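Local coordinates for fiber protein (Duck adenovirus 1, PDB 6ITX), which forms the trimeric fibre of the virion, whose C-terminal head domain, the part described here, probably binds the host-cell attachment receptor, at residues A[175-180]-A[251-256]; A[106-111]-A[145-150]; A[205-210]-A[259-264]; A[231-234]-A[240-243]. All blocks are in the same frame, centred on the assembly; numbering follows the deposited sequence.

Contact 1 (A[175-180]-A[251-256]); sequences ANLSGW and CTVNTG
Leu177 and Val253 meet tip to tip where a beta turn of the fibre head packs on the end of a sheet strand. The turn is type I, runs from Asn176 to Gly179, and lies in the loop between strands 160-165 and 184-187. Val253 is the last residue of strand 241-253. Both its methyls are used. CG1 lies anti to the backbone N (chi1 -162°) and meets Leu177, with 3.6 Å from Val253 CG1 to Leu177 CD1. CG2 lies beside the backbone N and is shared. Val253 CG2 touches Leu177 CD2 at 3.8 Å and also faces Ala175, whose CB is 3.9 Å from Val253 CG2. The valine fork thus meets two residues of the loop, and the contact is wholly apolar. Leu177 also touches Val164 of strand 160-165 and Leu210 of strand 208-210. Asn176 takes no part across the contact. Its amide bonds within its own loop instead. Asn176 ND2 donates to Trp180 O at 2.8 Å. Asn176 OD1 accepts from Trp180 N at 3.1 Å, with the donor standing above the carbonyl plane, 37° out of it.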
# COMPACT_ATOMS: atom_id res chain seq x y z
N ALA A 175 -5.90 -26.97 5.61
CA ALA A 175 -5.66 -25.81 4.79
C ALA A 175 -4.29 -25.20 5.04
O ALA A 175 -3.83 -24.40 4.23
CB ALA A 175 -6.75 -24.75 5.02
N ASN A 176 -3.63 -25.58 6.13
CA ASN A 176 -2.30 -25.07 6.45
C ASN A 176 -1.28 -25.66 5.49
O ASN A 176 -0.33 -26.33 5.92
CB ASN A 176 -1.94 -25.39 7.90
CG ASN A 176 -0.91 -24.44 8.45
OD1 ASN A 176 -0.44 -23.56 7.74
ND2 ASN A 176 -0.58 -24.59 9.73
N LEU A 177 -1.47 -25.42 4.19
CA LEU A 177 -0.61 -26.03 3.17
C LEU A 177 0.85 -25.67 3.35
O LEU A 177 1.72 -26.45 2.96
CB LEU A 177 -1.06 -25.62 1.78
CG LEU A 177 -2.16 -26.44 1.10
CD1 LEU A 177 -3.19 -26.94 2.08
CD2 LEU A 177 -2.80 -25.59 0.02
N SER A 178 1.16 -24.50 3.91
CA SER A 178 2.57 -24.13 4.06
C SER A 178 3.15 -24.59 5.38
O SER A 178 4.36 -24.46 5.59
CB SER A 178 2.74 -22.61 3.91
OG SER A 178 2.44 -22.19 2.58
N GLY A 179 2.32 -25.13 6.26
CA GLY A 179 2.77 -25.67 7.53
C GLY A 179 3.19 -24.64 8.56
O GLY A 179 4.16 -24.87 9.28
N TRP A 180 2.51 -23.50 8.63
CA TRP A 180 2.88 -22.52 9.64
C TRP A 180 2.56 -23.10 11.01
O TRP A 180 1.72 -23.99 11.13
CB TRP A 180 2.13 -21.20 9.44
CG TRP A 180 2.55 -20.42 8.20
CD1 TRP A 180 2.02 -20.54 6.96
CD2 TRP A 180 3.58 -19.41 8.10
NE1 TRP A 180 2.64 -19.67 6.08
CE2 TRP A 180 3.61 -18.97 6.76
CE3 TRP A 180 4.48 -18.84 9.02
CZ2 TRP A 180 4.49 -17.99 6.31
CZ3 TRP A 180 5.37 -17.87 8.56
CH2 TRP A 180 5.37 -17.46 7.22
N CYS A 251 -7.76 -17.74 -0.82
CA CYS A 251 -7.79 -19.08 -1.39
C CYS A 251 -8.62 -20.02 -0.52
O CYS A 251 -8.88 -19.75 0.67
CB CYS A 251 -6.39 -19.66 -1.52
SG CYS A 251 -5.65 -19.73 0.11
N THR A 252 -9.00 -21.13 -1.13
CA THR A 252 -9.66 -22.24 -0.47
C THR A 252 -9.00 -23.53 -0.94
O THR A 252 -8.59 -23.64 -2.10
CB THR A 252 -11.16 -22.25 -0.77
OG1 THR A 252 -11.82 -23.02 0.23
CG2 THR A 252 -11.46 -22.85 -2.14
N VAL A 253 -8.88 -24.49 -0.04
CA VAL A 253 -8.22 -25.74 -0.40
C VAL A 253 -9.28 -26.82 -0.60
O VAL A 253 -10.23 -26.93 0.19
CB VAL A 253 -7.18 -26.14 0.66
CG1 VAL A 253 -6.21 -27.17 0.09
CG2 VAL A 253 -6.39 -24.91 1.12
N ASN A 254 -9.06 -27.65 -1.63
CA ASN A 254 -10.13 -28.46 -2.23
C ASN A 254 -10.92 -29.24 -1.20
O ASN A 254 -12.15 -29.35 -1.32
CB ASN A 254 -9.52 -29.41 -3.28
CG ASN A 254 -10.57 -29.97 -4.24
OD1 ASN A 254 -11.63 -30.46 -3.82
ND2 ASN A 254 -10.29 -29.88 -5.54
N THR A 255 -10.26 -29.77 -0.17
CA THR A 255 -10.86 -30.77 0.71
C THR A 255 -10.74 -30.34 2.19
O THR A 255 -10.19 -31.05 3.03
CB THR A 255 -10.20 -32.11 0.43
OG1 THR A 255 -8.80 -31.90 0.21
CG2 THR A 255 -10.81 -32.77 -0.81
N GLY A 256 -11.31 -29.18 2.51
CA GLY A 256 -11.24 -28.63 3.85
C GLY A 256 -12.41 -29.04 4.73
O GLY A 256 -13.37 -29.69 4.31

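Contact 2 (A[106-111]-A[145-150]); sequences SGYEIF and AGYWFT
An aromatic pair at the surface of the fibre head, Tyr108 with Tyr147, joins two loop regions beside the beta sheet. Tyr108 lies in the loop that leads into strand 110-114. Tyr147 lies in a type I beta turn, Ala145 to Trp148, just after strand 134-144. The turn is closed by a backbone bond from Trp148 N to Ala145 O of 2.9 Å.

The two rings are neither a full stack nor a T-shaped pair. The ring planes of Tyr108 and Tyr147 are 29° apart, but the rings are slid past each other and barely overlap. The centroids of the Tyr108 and Tyr147 rings are 5.5 Å apart. Because of this slide only a few ring carbons meet closely. Tyr108 CD1 is 3.7 Å from Tyr147 CD2 and 3.9 Å from Tyr147 CE2. The side chains themselves cross at about a right angle. In both tyrosines CG lies anti to the carbonyl carbon, with chi1 -55° at Tyr108 and -73° at Tyr147, and both side chains leave the backbone toward the other segment.

Tyr108 also rests on Lys142 and Thr144 of strand 134-144. Trp148, the next residue of the turn, packs with Phe161, Phe278 and Phe279, while Tyr147 is exposed. Beyond Tyr108 the chain enters its strand through a classic beta bulge, where Glu109 and Ile110 both face Val122.

The link is apolar and made mainly by ring carbons. With so little overlap, the pair probably gains more from van der Waals contact than from stacking.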
# COMPACT_ATOMS: atom_id res chain seq x y z
N SER A 106 15.24 -20.78 13.72
CA SER A 106 14.53 -22.04 13.93
C SER A 106 14.46 -22.88 12.66
O SER A 106 13.58 -23.74 12.53
CB SER A 106 13.13 -21.73 14.47
OG SER A 106 12.15 -22.67 14.05
N GLY A 107 15.37 -22.66 11.70
CA GLY A 107 15.40 -23.47 10.50
C GLY A 107 14.41 -23.00 9.46
O GLY A 107 13.76 -21.96 9.59
N TYR A 108 14.30 -23.79 8.40
CA TYR A 108 13.46 -23.49 7.25
C TYR A 108 12.46 -24.64 7.10
O TYR A 108 12.69 -25.62 6.39
CB TYR A 108 14.32 -23.29 5.97
CG TYR A 108 15.39 -22.23 6.16
CD1 TYR A 108 16.62 -22.55 6.73
CD2 TYR A 108 15.16 -20.90 5.82
CE1 TYR A 108 17.59 -21.59 6.93
CE2 TYR A 108 16.13 -19.92 6.01
CZ TYR A 108 17.34 -20.28 6.58
OH TYR A 108 18.33 -19.34 6.80
N GLU A 109 11.32 -24.50 7.78
CA GLU A 109 10.31 -25.56 7.85
C GLU A 109 8.95 -25.12 7.29
O GLU A 109 7.93 -25.77 7.55
CB GLU A 109 10.18 -26.04 9.30
CG GLU A 109 11.40 -26.81 9.78
CD GLU A 109 11.73 -26.55 11.24
OE1 GLU A 109 10.95 -25.86 11.96
OE2 GLU A 109 12.80 -27.04 11.68
N ILE A 110 8.92 -24.03 6.52
CA ILE A 110 7.71 -23.49 5.92
C ILE A 110 7.72 -23.90 4.45
O ILE A 110 8.76 -23.78 3.79
CB ILE A 110 7.66 -21.96 6.08
CG1 ILE A 110 7.76 -21.62 7.56
CG2 ILE A 110 6.40 -21.39 5.47
CD1 ILE A 110 6.66 -22.21 8.39
N PHE A 111 6.59 -24.41 3.95
CA PHE A 111 6.54 -25.02 2.63
C PHE A 111 6.08 -24.02 1.59
O PHE A 111 5.02 -23.42 1.73
CB PHE A 111 5.62 -26.24 2.62
CG PHE A 111 5.69 -27.06 1.34
CD1 PHE A 111 4.90 -26.73 0.24
CD2 PHE A 111 6.51 -28.17 1.26
CE1 PHE A 111 4.96 -27.49 -0.94
CE2 PHE A 111 6.57 -28.94 0.08
CZ PHE A 111 5.80 -28.60 -1.01
N ALA A 145 19.46 -21.27 -0.70
CA ALA A 145 19.50 -22.15 -1.87
C ALA A 145 19.56 -23.61 -1.45
O ALA A 145 19.01 -24.48 -2.15
CB ALA A 145 20.70 -21.79 -2.75
N GLY A 146 20.19 -23.89 -0.31
CA GLY A 146 20.30 -25.27 0.15
C GLY A 146 18.94 -25.90 0.35
O GLY A 146 18.73 -27.07 0.01
N TYR A 147 17.99 -25.12 0.87
CA TYR A 147 16.63 -25.58 1.05
C TYR A 147 15.72 -25.19 -0.10
O TYR A 147 14.49 -25.23 0.04
CB TYR A 147 16.10 -25.05 2.37
CG TYR A 147 16.71 -25.75 3.53
CD1 TYR A 147 16.35 -27.06 3.85
CD2 TYR A 147 17.68 -25.13 4.31
CE1 TYR A 147 16.92 -27.71 4.92
CE2 TYR A 147 18.25 -25.77 5.38
CZ TYR A 147 17.87 -27.06 5.68
OH TYR A 147 18.46 -27.69 6.75
N TRP A 148 16.30 -24.79 -1.22
CA TRP A 148 15.55 -24.53 -2.43
C TRP A 148 15.78 -25.68 -3.39
O TRP A 148 16.73 -26.44 -3.25
CB TRP A 148 15.98 -23.21 -3.08
CG TRP A 148 14.90 -22.52 -3.81
CD1 TRP A 148 14.61 -22.61 -5.14
CD2 TRP A 148 13.96 -21.59 -3.25
NE1 TRP A 148 13.54 -21.82 -5.44
CE2 TRP A 148 13.12 -21.18 -4.30
CE3 TRP A 148 13.75 -21.07 -1.97
CZ2 TRP A 148 12.08 -20.28 -4.11
CZ3 TRP A 148 12.71 -20.18 -1.78
CH2 TRP A 148 11.89 -19.79 -2.85
N PHE A 149 14.90 -25.81 -4.37
CA PHE A 149 15.08 -26.89 -5.32
C PHE A 149 16.36 -26.64 -6.09
O PHE A 149 17.04 -25.62 -5.90
CB PHE A 149 13.85 -27.01 -6.23
CG PHE A 149 13.55 -25.77 -7.03
CD1 PHE A 149 14.31 -25.43 -8.15
CD2 PHE A 149 12.47 -24.96 -6.69
CE1 PHE A 149 14.02 -24.30 -8.89
CE2 PHE A 149 12.17 -23.83 -7.43
CZ PHE A 149 12.95 -23.49 -8.53
N THR A 150 16.70 -27.57 -6.98
CA THR A 150 17.92 -27.48 -7.78
C THR A 150 17.59 -27.72 -9.24
O THR A 150 16.79 -28.60 -9.55
CB THR A 150 18.98 -28.50 -7.30
OG1 THR A 150 19.17 -28.36 -5.88
CG2 THR A 150 20.33 -28.26 -8.00

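Contact 3 (A[205-210]-A[259-264]); sequences NNRVNL and TLNAIY
Asn261 is the first residue of segment 259-264 to engage segment 205-210, and it makes the polar part of the contact. Asn261 OD1 accepts a hydrogen bond from Arg207 NH2 at 3.1 Å, with an N-H...O angle of 152°. The donor lies in the carbonyl plane, on a lone pair of OD1, while the guanidinium and amide planes stand 80° apart. Arg207 reaches this oxygen with an extended chain from CG to NE, and Arg207 CD passes 3.4 Å from Asn261 OD1. Both ends are held further, as Arg207 NE donates to Thr204 O and Asn261 ND2 donates to Ala198 O.

Tyr264 is next to touch. Its CG lies anti to the backbone N, beside the carbonyl carbon, and the ring meets Leu210. Leu210 CD2 lies over one face of the ring, and Leu210 CD1 is 4.0 Å from Tyr264 CD1. Val208 CG1 comes to 4.4 Å from Tyr264 CB, a looser touch. The tyrosine hydroxyl takes its hydrogen bond from Lys218 N.

The touching parts, 207-210 and 261-264, run 71° apart. Strands 208-210 and 262-271 both pair with strand 241-253, the first in parallel and the second antiparallel. The contact therefore joins side chains across that shared strand, and helix 200-203 lies just before segment 205-210.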
# COMPACT_ATOMS: atom_id res chain seq x y z
N ASN A 205 -16.01 -14.52 -5.21
CA ASN A 205 -15.62 -14.71 -6.59
C ASN A 205 -14.22 -14.18 -6.90
O ASN A 205 -13.88 -14.03 -8.08
CB ASN A 205 -16.68 -14.09 -7.49
CG ASN A 205 -18.03 -14.78 -7.33
OD1 ASN A 205 -19.03 -14.16 -7.01
ND2 ASN A 205 -18.04 -16.09 -7.53
N ASN A 206 -13.40 -13.93 -5.88
CA ASN A 206 -12.00 -13.53 -6.02
C ASN A 206 -11.12 -14.40 -5.12
O ASN A 206 -10.32 -13.89 -4.33
CB ASN A 206 -11.74 -12.07 -5.65
CG ASN A 206 -12.61 -11.10 -6.40
OD1 ASN A 206 -13.62 -10.65 -5.88
ND2 ASN A 206 -12.20 -10.73 -7.61
N ARG A 207 -11.29 -15.71 -5.20
CA ARG A 207 -10.47 -16.61 -4.41
C ARG A 207 -10.16 -17.84 -5.25
O ARG A 207 -11.03 -18.33 -5.96
CB ARG A 207 -11.17 -17.02 -3.11
CG ARG A 207 -12.56 -17.57 -3.37
CD ARG A 207 -13.23 -18.18 -2.16
NE ARG A 207 -14.59 -18.57 -2.54
CZ ARG A 207 -15.46 -19.19 -1.75
NH1 ARG A 207 -16.66 -19.48 -2.24
NH2 ARG A 207 -15.15 -19.53 -0.50
N VAL A 208 -8.95 -18.32 -5.15
CA VAL A 208 -8.52 -19.46 -5.95
C VAL A 208 -8.69 -20.74 -5.13
O VAL A 208 -8.46 -20.76 -3.92
CB VAL A 208 -7.07 -19.25 -6.41
CG1 VAL A 208 -6.15 -19.03 -5.21
CG2 VAL A 208 -6.60 -20.40 -7.27
N ASN A 209 -9.15 -21.80 -5.80
CA ASN A 209 -9.14 -23.15 -5.24
C ASN A 209 -7.75 -23.74 -5.43
O ASN A 209 -7.20 -23.69 -6.53
CB ASN A 209 -10.20 -23.99 -5.96
CG ASN A 209 -10.71 -25.15 -5.11
OD1 ASN A 209 -10.38 -25.27 -3.93
ND2 ASN A 209 -11.57 -25.98 -5.71
N LEU A 210 -7.17 -24.30 -4.37
CA LEU A 210 -5.82 -24.86 -4.43
C LEU A 210 -5.84 -26.37 -4.28
O LEU A 210 -6.63 -26.93 -3.51
CB LEU A 210 -4.92 -24.28 -3.34
CG LEU A 210 -4.69 -22.78 -3.29
CD1 LEU A 210 -3.71 -22.47 -2.18
CD2 LEU A 210 -4.21 -22.21 -4.64
N THR A 259 -15.75 -23.61 5.96
CA THR A 259 -16.13 -22.68 4.89
C THR A 259 -15.15 -21.49 4.71
O THR A 259 -15.44 -20.60 3.90
CB THR A 259 -17.55 -22.16 5.18
OG1 THR A 259 -17.85 -21.01 4.37
CG2 THR A 259 -17.70 -21.79 6.66
N LEU A 260 -14.02 -21.47 5.41
CA LEU A 260 -13.24 -20.26 5.60
C LEU A 260 -12.21 -20.05 4.49
O LEU A 260 -11.74 -21.00 3.86
CB LEU A 260 -12.51 -20.32 6.94
CG LEU A 260 -13.37 -20.30 8.19
CD1 LEU A 260 -12.50 -19.92 9.38
CD2 LEU A 260 -14.53 -19.33 8.01
N ASN A 261 -11.84 -18.78 4.30
CA ASN A 261 -10.90 -18.37 3.25
C ASN A 261 -9.51 -18.19 3.85
O ASN A 261 -9.33 -17.43 4.81
CB ASN A 261 -11.33 -17.05 2.61
CG ASN A 261 -12.61 -17.16 1.80
OD1 ASN A 261 -12.91 -18.20 1.22
ND2 ASN A 261 -13.35 -16.07 1.74
N ALA A 262 -8.52 -18.88 3.28
CA ALA A 262 -7.14 -18.60 3.64
C ALA A 262 -6.61 -17.54 2.68
O ALA A 262 -7.35 -17.05 1.83
CB ALA A 262 -6.32 -19.89 3.62
N ILE A 263 -5.33 -17.18 2.80
CA ILE A 263 -4.71 -16.20 1.92
C ILE A 263 -3.56 -16.85 1.17
O ILE A 263 -2.63 -17.39 1.79
CB ILE A 263 -4.21 -14.97 2.68
CG1 ILE A 263 -5.38 -14.24 3.33
CG2 ILE A 263 -3.51 -14.03 1.74
CD1 ILE A 263 -5.47 -14.54 4.81
N TYR A 264 -3.62 -16.80 -0.17
CA TYR A 264 -2.53 -17.24 -1.04
C TYR A 264 -1.64 -16.05 -1.37
O TYR A 264 -2.12 -14.93 -1.60
CB TYR A 264 -3.07 -17.85 -2.34
CG TYR A 264 -2.01 -18.34 -3.31
CD1 TYR A 264 -1.18 -19.42 -3.00
CD2 TYR A 264 -1.86 -17.74 -4.56
CE1 TYR A 264 -0.22 -19.88 -3.90
CE2 TYR A 264 -0.90 -18.21 -5.48
CZ TYR A 264 -0.08 -19.28 -5.14
OH TYR A 264 0.88 -19.74 -6.04

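Contact 4 (A[231-234]-A[240-243]); sequences FCPT and NFTG
Pro233 and Phe241 carry a CH-pi contact near the turn of the beta hairpin formed by strands 226-235 and 241-253. Pro233 CG stands over the centre of one ring face, 3.9 Å from the centroid of the Phe241 ring and 13° off the ring normal. The two side chains cross at about a right angle. Phe241 CG lies anti to the carbonyl carbon (chi1 -65°), and one ring face is turned to Pro233 CG.

Sulfur contacts come next. With chi1 at -162°, the sulfur of Cys232 extends from a CB that points toward the other strand. Cys232 SG is 3.7 Å from Gly243 N and 4.0 Å from Phe241 CB.

Backbone oxygens also touch the ring. Pro233 O lies 3.7 Å from Phe241 CD2, and Thr234 O lies 3.6 Å from Phe241 CE2, obliquely to the ring.

Outside the two segments, Phe231 is backbone hydrogen-bonded to Gly244. Pro233 and Phe241 both touch Ile269 of strand 262-271, and Thr242 OG1 is hydrogen-bonded to Thr270 OG1. Phe231 and Cys232 pair in an antiparallel ladder with a strand of the third subunit, so the sheet continues across the trimer interface.

Between these two segments, then, the hairpin is joined by van der Waals, sulfur and CH-pi contacts. A proline has no backbone N-H to give, and at Pro233 its ring carbon meets the aromatic face instead.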
# COMPACT_ATOMS: atom_id res chain seq x y z
N PHE A 231 8.35 -4.46 -3.64
CA PHE A 231 9.39 -4.53 -2.63
C PHE A 231 10.68 -4.96 -3.32
O PHE A 231 10.72 -5.15 -4.54
CB PHE A 231 9.00 -5.50 -1.51
CG PHE A 231 9.12 -6.96 -1.88
CD1 PHE A 231 8.05 -7.62 -2.49
CD2 PHE A 231 10.29 -7.68 -1.62
CE1 PHE A 231 8.14 -8.98 -2.83
CE2 PHE A 231 10.40 -9.05 -1.96
CZ PHE A 231 9.32 -9.70 -2.57
N CYS A 232 11.74 -5.12 -2.51
CA CYS A 232 12.98 -5.72 -2.95
C CYS A 232 13.67 -6.41 -1.78
O CYS A 232 13.78 -5.81 -0.70
CB CYS A 232 13.92 -4.68 -3.57
SG CYS A 232 15.25 -5.37 -4.59
N PRO A 233 14.13 -7.65 -1.96
CA PRO A 233 14.80 -8.36 -0.87
C PRO A 233 16.28 -7.99 -0.84
O PRO A 233 16.80 -7.32 -1.72
CB PRO A 233 14.61 -9.84 -1.27
CG PRO A 233 14.61 -9.82 -2.75
CD PRO A 233 14.02 -8.49 -3.17
N THR A 234 16.95 -8.45 0.21
CA THR A 234 18.40 -8.48 0.21
C THR A 234 18.87 -9.93 0.30
O THR A 234 18.06 -10.87 0.36
CB THR A 234 18.95 -7.65 1.35
OG1 THR A 234 20.37 -7.56 1.19
CG2 THR A 234 18.62 -8.30 2.69
N ASN A 240 22.27 -9.79 -6.72
CA ASN A 240 21.97 -8.69 -7.64
C ASN A 240 20.47 -8.54 -7.88
O ASN A 240 20.01 -8.49 -9.03
CB ASN A 240 22.70 -8.83 -8.98
CG ASN A 240 24.24 -8.84 -8.83
OD1 ASN A 240 24.93 -9.52 -9.58
ND2 ASN A 240 24.76 -8.11 -7.85
N PHE A 241 19.70 -8.48 -6.80
CA PHE A 241 18.26 -8.33 -6.94
C PHE A 241 17.90 -6.98 -7.55
O PHE A 241 18.53 -5.96 -7.27
CB PHE A 241 17.56 -8.48 -5.59
CG PHE A 241 17.69 -9.83 -5.00
CD1 PHE A 241 17.17 -10.95 -5.65
CD2 PHE A 241 18.35 -10.01 -3.78
CE1 PHE A 241 17.30 -12.23 -5.10
CE2 PHE A 241 18.47 -11.29 -3.24
CZ PHE A 241 17.95 -12.40 -3.91
N THR A 242 16.85 -6.98 -8.37
CA THR A 242 16.36 -5.77 -9.01
C THR A 242 14.95 -5.40 -8.62
O THR A 242 14.55 -4.26 -8.87
CB THR A 242 16.44 -5.89 -10.53
OG1 THR A 242 15.78 -7.10 -10.94
CG2 THR A 242 17.89 -5.89 -11.00
N GLY A 243 14.19 -6.30 -8.02
CA GLY A 243 12.85 -5.96 -7.60
C GLY A 243 12.07 -7.19 -7.15
O GLY A 243 12.54 -8.33 -7.22

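In the fold
All four contacts belong to the C-terminal head domain, and all reach the same mixed beta sheet. Contact 2 closes first along the chain. Contacts 1 and 3 then alternate their segments, and contact 4 falls within the span of both. Contacts 1 and 3 are neighbours, their centres about 9 Å apart, and backbone pairs such as Thr252 O with Leu210 N join them. Contact 1 also meets contact 2 through Ser178 O and Phe111 N, though the centres are about 19 Å apart. Contact 4 lies about 29 Å from contact 1, centre to centre, yet both use strand 241-253. That strand thus links regions on opposite sides of the chain's centre. Contacts 3 and 4 border other subunits of the trimer.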